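Long-range contact in bifunctional GH43-CE protein (Bacteroides eggerthii, PDB 6MLY), which probably cleaves xylose units from xylan-type polysaccharides with its family 43 glycoside hydrolase part and carries a carbohydrate esterase part as well: residues A[673-687]-A[729-743]. Sequence-based numbering, arbitrary orientation.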
loop_
_atom_site.group_PDB
_atom_site.type_symbol
_atom_site.label_atom_id
_atom_site.label_comp_id
_atom_site.label_asym_id
_atom_site.label_seq_id
_atom_site.Cartn_x
_atom_site.Cartn_y
_atom_site.Cartn_z
ATOM N N VAL A 673 -18.510 -26.413 -2.334
ATOM C CA VAL A 673 -19.709 -25.966 -1.641
ATOM C C VAL A 673 -20.370 -24.912 -2.530
ATOM O O VAL A 673 -19.728 -23.931 -2.897
ATOM C CB VAL A 673 -19.406 -25.412 -0.237
ATOM C CG1 VAL A 673 -20.661 -24.894 0.451
ATOM C CG2 VAL A 673 -18.711 -26.446 0.634
ATOM N N ASN A 674 -21.644 -25.142 -2.871
ATOM C CA ASN A 674 -22.375 -24.323 -3.821
ATOM C C ASN A 674 -23.492 -23.593 -3.074
ATOM O O ASN A 674 -24.436 -24.209 -2.625
ATOM C CB ASN A 674 -22.894 -25.168 -4.984
ATOM C CG ASN A 674 -23.928 -24.461 -5.833
ATOM O OD1 ASN A 674 -24.013 -23.236 -5.829
ATOM N ND2 ASN A 674 -24.730 -25.231 -6.555
ATOM N N TRP A 675 -23.357 -22.272 -2.948
ATOM C CA TRP A 675 -24.343 -21.446 -2.277
ATOM C C TRP A 675 -25.356 -20.930 -3.305
ATOM O O TRP A 675 -25.089 -19.953 -4.011
ATOM C CB TRP A 675 -23.672 -20.290 -1.529
ATOM C CG TRP A 675 -22.688 -20.707 -0.481
ATOM C CD1 TRP A 675 -21.376 -21.030 -0.670
ATOM C CD2 TRP A 675 -22.925 -20.807 0.935
ATOM N NE1 TRP A 675 -20.785 -21.336 0.527
ATOM C CE2 TRP A 675 -21.711 -21.210 1.529
ATOM C CE3 TRP A 675 -24.037 -20.592 1.757
ATOM C CZ2 TRP A 675 -21.584 -21.407 2.904
ATOM C CZ3 TRP A 675 -23.910 -20.786 3.114
ATOM C CH2 TRP A 675 -22.700 -21.192 3.679
ATOM N N PHE A 676 -26.510 -21.608 -3.367
ATOM C CA PHE A 676 -27.682 -21.210 -4.150
ATOM C C PHE A 676 -27.263 -20.749 -5.552
ATOM O O PHE A 676 -27.671 -19.684 -6.018
ATOM C CB PHE A 676 -28.498 -20.151 -3.399
ATOM C CG PHE A 676 -27.700 -19.032 -2.777
ATOM C CD1 PHE A 676 -27.208 -19.147 -1.487
ATOM C CD2 PHE A 676 -27.449 -17.864 -3.477
ATOM C CE1 PHE A 676 -26.479 -18.119 -0.911
ATOM C CE2 PHE A 676 -26.716 -16.837 -2.900
ATOM C CZ PHE A 676 -26.233 -16.966 -1.619
ATOM N N GLY A 677 -26.458 -21.577 -6.222
ATOM C CA GLY A 677 -26.012 -21.317 -7.580
ATOM C C GLY A 677 -27.064 -21.714 -8.615
ATOM O O GLY A 677 -27.862 -22.626 -8.387
ATOM N N PRO A 678 -27.106 -21.022 -9.779
ATOM C CA PRO A 678 -27.880 -21.498 -10.927
ATOM C C PRO A 678 -27.140 -22.677 -11.576
ATOM O O PRO A 678 -25.915 -22.742 -11.492
ATOM C CB PRO A 678 -27.959 -20.255 -11.832
ATOM C CG PRO A 678 -26.707 -19.462 -11.506
ATOM C CD PRO A 678 -26.423 -19.744 -10.045
ATOM N N ILE A 679 -27.879 -23.601 -12.195
ATOM C CA ILE A 679 -27.288 -24.833 -12.727
ATOM C C ILE A 679 -27.821 -25.093 -14.144
ATOM O O ILE A 679 -27.045 -25.157 -15.104
ATOM C CB ILE A 679 -27.531 -26.011 -11.756
ATOM C CG1 ILE A 679 -26.436 -26.101 -10.688
ATOM C CG2 ILE A 679 -27.675 -27.333 -12.497
ATOM C CD1 ILE A 679 -26.682 -25.262 -9.452
ATOM N N ASP A 680 -29.142 -25.254 -14.264
ATOM C CA ASP A 680 -29.768 -25.637 -15.524
ATOM C C ASP A 680 -30.635 -24.476 -16.016
ATOM O O ASP A 680 -31.746 -24.280 -15.527
ATOM C CB ASP A 680 -30.580 -26.923 -15.358
ATOM C CG ASP A 680 -31.141 -27.476 -16.655
ATOM O OD1 ASP A 680 -30.581 -27.166 -17.727
ATOM O OD2 ASP A 680 -32.132 -28.213 -16.579
ATOM N N MET A 681 -30.123 -23.729 -17.000
ATOM C CA MET A 681 -30.797 -22.529 -17.481
ATOM C C MET A 681 -31.921 -22.915 -18.454
ATOM O O MET A 681 -32.711 -22.057 -18.850
ATOM C CB MET A 681 -29.828 -21.560 -18.169
ATOM C CG MET A 681 -28.518 -21.334 -17.419
ATOM S SD MET A 681 -28.696 -21.126 -15.627
ATOM C CE MET A 681 -27.036 -21.566 -15.114
ATOM N N THR A 682 -32.002 -24.204 -18.814
ATOM C CA THR A 682 -33.110 -24.731 -19.621
ATOM C C THR A 682 -34.385 -24.805 -18.769
ATOM O O THR A 682 -35.484 -24.913 -19.312
ATOM C CB THR A 682 -32.780 -26.103 -20.227
ATOM O OG1 THR A 682 -32.791 -27.078 -19.187
ATOM C CG2 THR A 682 -31.441 -26.144 -20.931
ATOM N N ARG A 683 -34.227 -24.752 -17.441
ATOM C CA ARG A 683 -35.337 -24.782 -16.496
ATOM C C ARG A 683 -35.142 -23.705 -15.421
ATOM O O ARG A 683 -35.451 -23.927 -14.248
ATOM C CB ARG A 683 -35.437 -26.179 -15.875
ATOM C CG ARG A 683 -35.569 -27.295 -16.903
ATOM C CD ARG A 683 -35.761 -28.654 -16.276
ATOM N NE ARG A 683 -34.507 -29.234 -15.825
ATOM C CZ ARG A 683 -34.377 -30.013 -14.758
ATOM N NH1 ARG A 683 -35.399 -30.214 -13.944
ATOM N NH2 ARG A 683 -33.217 -30.586 -14.502
ATOM N N MET A 684 -34.642 -22.536 -15.841
ATOM C CA MET A 684 -34.357 -21.421 -14.939
ATOM C C MET A 684 -35.637 -20.621 -14.674
ATOM O O MET A 684 -35.765 -20.009 -13.615
ATOM C CB MET A 684 -33.296 -20.488 -15.527
ATOM C CG MET A 684 -32.634 -19.598 -14.488
ATOM S SD MET A 684 -31.643 -20.518 -13.283
ATOM C CE MET A 684 -32.092 -19.650 -11.783
ATOM N N GLU A 685 -36.557 -20.627 -15.646
ATOM C CA GLU A 685 -37.810 -19.870 -15.584
ATOM C C GLU A 685 -38.932 -20.804 -15.118
ATOM O O GLU A 685 -39.230 -21.795 -15.790
ATOM C CB GLU A 685 -38.131 -19.269 -16.957
ATOM C CG GLU A 685 -38.811 -17.907 -16.904
ATOM C CD GLU A 685 -40.272 -17.922 -16.480
ATOM O OE1 GLU A 685 -41.107 -18.477 -17.227
ATOM O OE2 GLU A 685 -40.573 -17.373 -15.402
ATOM N N ASN A 686 -39.537 -20.485 -13.967
ATOM C CA ASN A 686 -40.698 -21.223 -13.435
ATOM C C ASN A 686 -40.357 -22.721 -13.326
ATOM O O ASN A 686 -41.214 -23.580 -13.503
ATOM C CB ASN A 686 -41.953 -20.956 -14.281
ATOM C CG ASN A 686 -43.025 -20.179 -13.541
ATOM O OD1 ASN A 686 -44.136 -20.676 -13.341
ATOM N ND2 ASN A 686 -42.708 -18.962 -13.132
ATOM N N CYS A 687 -39.091 -23.009 -13.004
ATOM C CA CYS A 687 -38.484 -24.354 -12.988
ATOM C C CYS A 687 -38.878 -25.168 -14.235
ATOM O O CYS A 687 -38.999 -26.384 -14.156
ATOM C CB CYS A 687 -38.834 -25.103 -11.702
ATOM S SG CYS A 687 -38.454 -24.196 -10.173
ATOM N N ILE A 729 -21.334 -29.950 -1.262
ATOM C CA ILE A 729 -22.362 -29.503 -0.333
ATOM C C ILE A 729 -23.115 -28.353 -1.003
ATOM O O ILE A 729 -22.541 -27.298 -1.223
ATOM C CB ILE A 729 -21.766 -29.085 1.025
ATOM C CG1 ILE A 729 -21.290 -30.302 1.823
ATOM C CG2 ILE A 729 -22.757 -28.242 1.819
ATOM C CD1 ILE A 729 -21.061 -30.035 3.296
ATOM N N VAL A 730 -24.390 -28.577 -1.328
ATOM C CA VAL A 730 -25.229 -27.558 -1.936
ATOM C C VAL A 730 -26.096 -26.946 -0.834
ATOM O O VAL A 730 -26.623 -27.675 0.000
ATOM C CB VAL A 730 -26.086 -28.134 -3.075
ATOM C CG1 VAL A 730 -26.942 -27.057 -3.725
ATOM C CG2 VAL A 730 -25.233 -28.840 -4.117
ATOM N N ILE A 731 -26.221 -25.612 -0.849
ATOM C CA ILE A 731 -26.972 -24.846 0.160
ATOM C C ILE A 731 -27.851 -23.809 -0.553
ATOM O O ILE A 731 -27.391 -23.143 -1.481
ATOM C CB ILE A 731 -26.017 -24.178 1.169
ATOM C CG1 ILE A 731 -25.001 -25.172 1.745
ATOM C CG2 ILE A 731 -26.806 -23.471 2.262
ATOM C CD1 ILE A 731 -24.046 -24.571 2.757
ATOM N N HIS A 732 -29.100 -23.661 -0.095
ATOM C CA HIS A 732 -30.087 -22.819 -0.772
ATOM C C HIS A 732 -31.269 -22.506 0.150
ATOM O O HIS A 732 -31.828 -23.401 0.784
ATOM C CB HIS A 732 -30.596 -23.491 -2.056
ATOM C CG HIS A 732 -31.028 -22.518 -3.100
ATOM N ND1 HIS A 732 -30.572 -22.584 -4.399
ATOM C CD2 HIS A 732 -31.838 -21.441 -3.038
ATOM C CE1 HIS A 732 -31.094 -21.597 -5.096
ATOM N NE2 HIS A 732 -31.872 -20.880 -4.284
ATOM N N GLY A 733 -31.661 -21.230 0.178
ATOM C CA GLY A 733 -32.820 -20.760 0.925
ATOM C C GLY A 733 -34.128 -21.123 0.238
ATOM O O GLY A 733 -34.159 -21.346 -0.976
ATOM N N GLU A 734 -35.209 -21.164 1.030
ATOM C CA GLU A 734 -36.557 -21.510 0.573
ATOM C C GLU A 734 -37.293 -20.271 0.037
ATOM O O GLU A 734 -38.342 -20.402 -0.580
ATOM C CB GLU A 734 -37.353 -22.133 1.721
ATOM C CG GLU A 734 -36.897 -23.534 2.096
ATOM C CD GLU A 734 -37.843 -24.276 3.025
ATOM O OE1 GLU A 734 -38.275 -23.677 4.033
ATOM O OE2 GLU A 734 -38.160 -25.446 2.727
ATOM N N ALA A 735 -36.736 -19.078 0.281
ATOM C CA ALA A 735 -37.321 -17.794 -0.137
ATOM C C ALA A 735 -36.290 -16.974 -0.934
ATOM O O ALA A 735 -36.124 -15.774 -0.709
ATOM C CB ALA A 735 -37.812 -17.048 1.079
ATOM N N ASP A 736 -35.612 -17.646 -1.871
ATOM C CA ASP A 736 -34.637 -17.062 -2.773
ATOM C C ASP A 736 -35.336 -16.693 -4.087
ATOM O O ASP A 736 -35.753 -17.575 -4.838
ATOM C CB ASP A 736 -33.493 -18.048 -3.005
ATOM C CG ASP A 736 -32.252 -17.428 -3.613
ATOM O OD1 ASP A 736 -32.401 -16.540 -4.481
ATOM O OD2 ASP A 736 -31.148 -17.840 -3.208
ATOM N N THR A 737 -35.423 -15.389 -4.374
ATOM C CA THR A 737 -36.346 -14.855 -5.379
ATOM C C THR A 737 -35.644 -14.547 -6.712
ATOM O O THR A 737 -36.310 -14.113 -7.650
ATOM C CB THR A 737 -37.071 -13.617 -4.835
ATOM O OG1 THR A 737 -36.111 -12.690 -4.317
ATOM C CG2 THR A 737 -38.068 -13.968 -3.753
ATOM N N VAL A 738 -34.328 -14.771 -6.815
ATOM C CA VAL A 738 -33.619 -14.555 -8.092
ATOM C C VAL A 738 -33.164 -15.906 -8.658
ATOM O O VAL A 738 -33.295 -16.136 -9.861
ATOM C CB VAL A 738 -32.455 -13.544 -7.982
ATOM C CG1 VAL A 738 -32.941 -12.171 -7.540
ATOM C CG2 VAL A 738 -31.332 -14.018 -7.077
ATOM N N VAL A 739 -32.626 -16.780 -7.796
ATOM C CA VAL A 739 -32.349 -18.178 -8.153
ATOM C C VAL A 739 -33.267 -19.068 -7.315
ATOM O O VAL A 739 -33.083 -19.183 -6.105
ATOM C CB VAL A 739 -30.863 -18.544 -7.964
ATOM C CG1 VAL A 739 -30.570 -19.982 -8.382
ATOM C CG2 VAL A 739 -29.948 -17.583 -8.712
ATOM N N PRO A 740 -34.305 -19.695 -7.913
ATOM C CA PRO A 740 -35.192 -20.586 -7.166
ATOM C C PRO A 740 -34.529 -21.826 -6.542
ATOM O O PRO A 740 -33.597 -22.393 -7.111
ATOM C CB PRO A 740 -36.232 -21.037 -8.207
ATOM C CG PRO A 740 -35.585 -20.757 -9.547
ATOM C CD PRO A 740 -34.724 -19.537 -9.312
ATOM N N ASN A 741 -35.023 -22.173 -5.346
ATOM C CA ASN A 741 -34.965 -23.488 -4.666
ATOM C C ASN A 741 -34.585 -24.631 -5.621
ATOM O O ASN A 741 -33.595 -25.332 -5.386
ATOM C CB ASN A 741 -36.329 -23.805 -4.036
ATOM C CG ASN A 741 -36.247 -24.619 -2.763
ATOM O OD1 ASN A 741 -35.568 -24.240 -1.810
ATOM N ND2 ASN A 741 -36.966 -25.725 -2.723
ATOM N N CYS A 742 -35.399 -24.817 -6.671
ATOM C CA CYS A 742 -35.396 -26.019 -7.527
ATOM C C CYS A 742 -34.008 -26.277 -8.132
ATOM O O CYS A 742 -33.597 -27.427 -8.251
ATOM C CB CYS A 742 -36.486 -25.965 -8.603
ATOM S SG CYS A 742 -36.453 -24.541 -9.733
ATOM N N GLN A 743 -33.285 -25.212 -8.488
ATOM C CA GLN A 743 -31.964 -25.311 -9.141
ATOM C C GLN A 743 -30.996 -26.155 -8.300
ATOM O O GLN A 743 -30.381 -27.098 -8.807
ATOM C CB GLN A 743 -31.395 -23.912 -9.378
ATOM C CG GLN A 743 -32.114 -23.163 -10.485
ATOM C CD GLN A 743 -31.875 -23.792 -11.833
ATOM O OE1 GLN A 743 -30.787 -24.287 -12.125
ATOM N NE2 GLN A 743 -32.901 -23.775 -12.669
#
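The imidazole of His732 is sandwiched, with Phe676 CB 3.3 Å above the centre of one face and Asn741 CA over the other. At its edge, in plane, lie Asp736 CB and Val739 O, the latter accepting a hydrogen bond from NE2, while Ser744 bonds ND1, so both nitrogens are held. Ile731 CD1 sits over one face of the Trp675 indole, 3.8 Å from the six-membered ring centroid. Strands 673-675 and 729-733 run parallel, 13° apart, joined by Asn674 N to Ile729 O and Ile731 N to Asn674 O, each 2.9 Å. The bent side chain of Gln743 (chi2 -67°) brings OE1 to two backbone donors, Ile679 N (3.0 Å) and, in the carbonyl plane, Asp680 N (2.9 Å), while NE2 donates to Asp680 O from above its plane. A leucine in its place would probably leave the Ile679 and Asp680 N-H groups without this acceptor, and Asp680 O without one of its donors. Met684 CE packs on Val739 and Pro740, and the Cys687–Cys742 disulfide ties the end of the 676-687 loop to helix 741-752. These are adjacent parallel strands of an alpha/beta-hydrolase sheet, and the loop after the second carries Asp736, bonded to His768, consistent with a Ser-His-Asp triad acid.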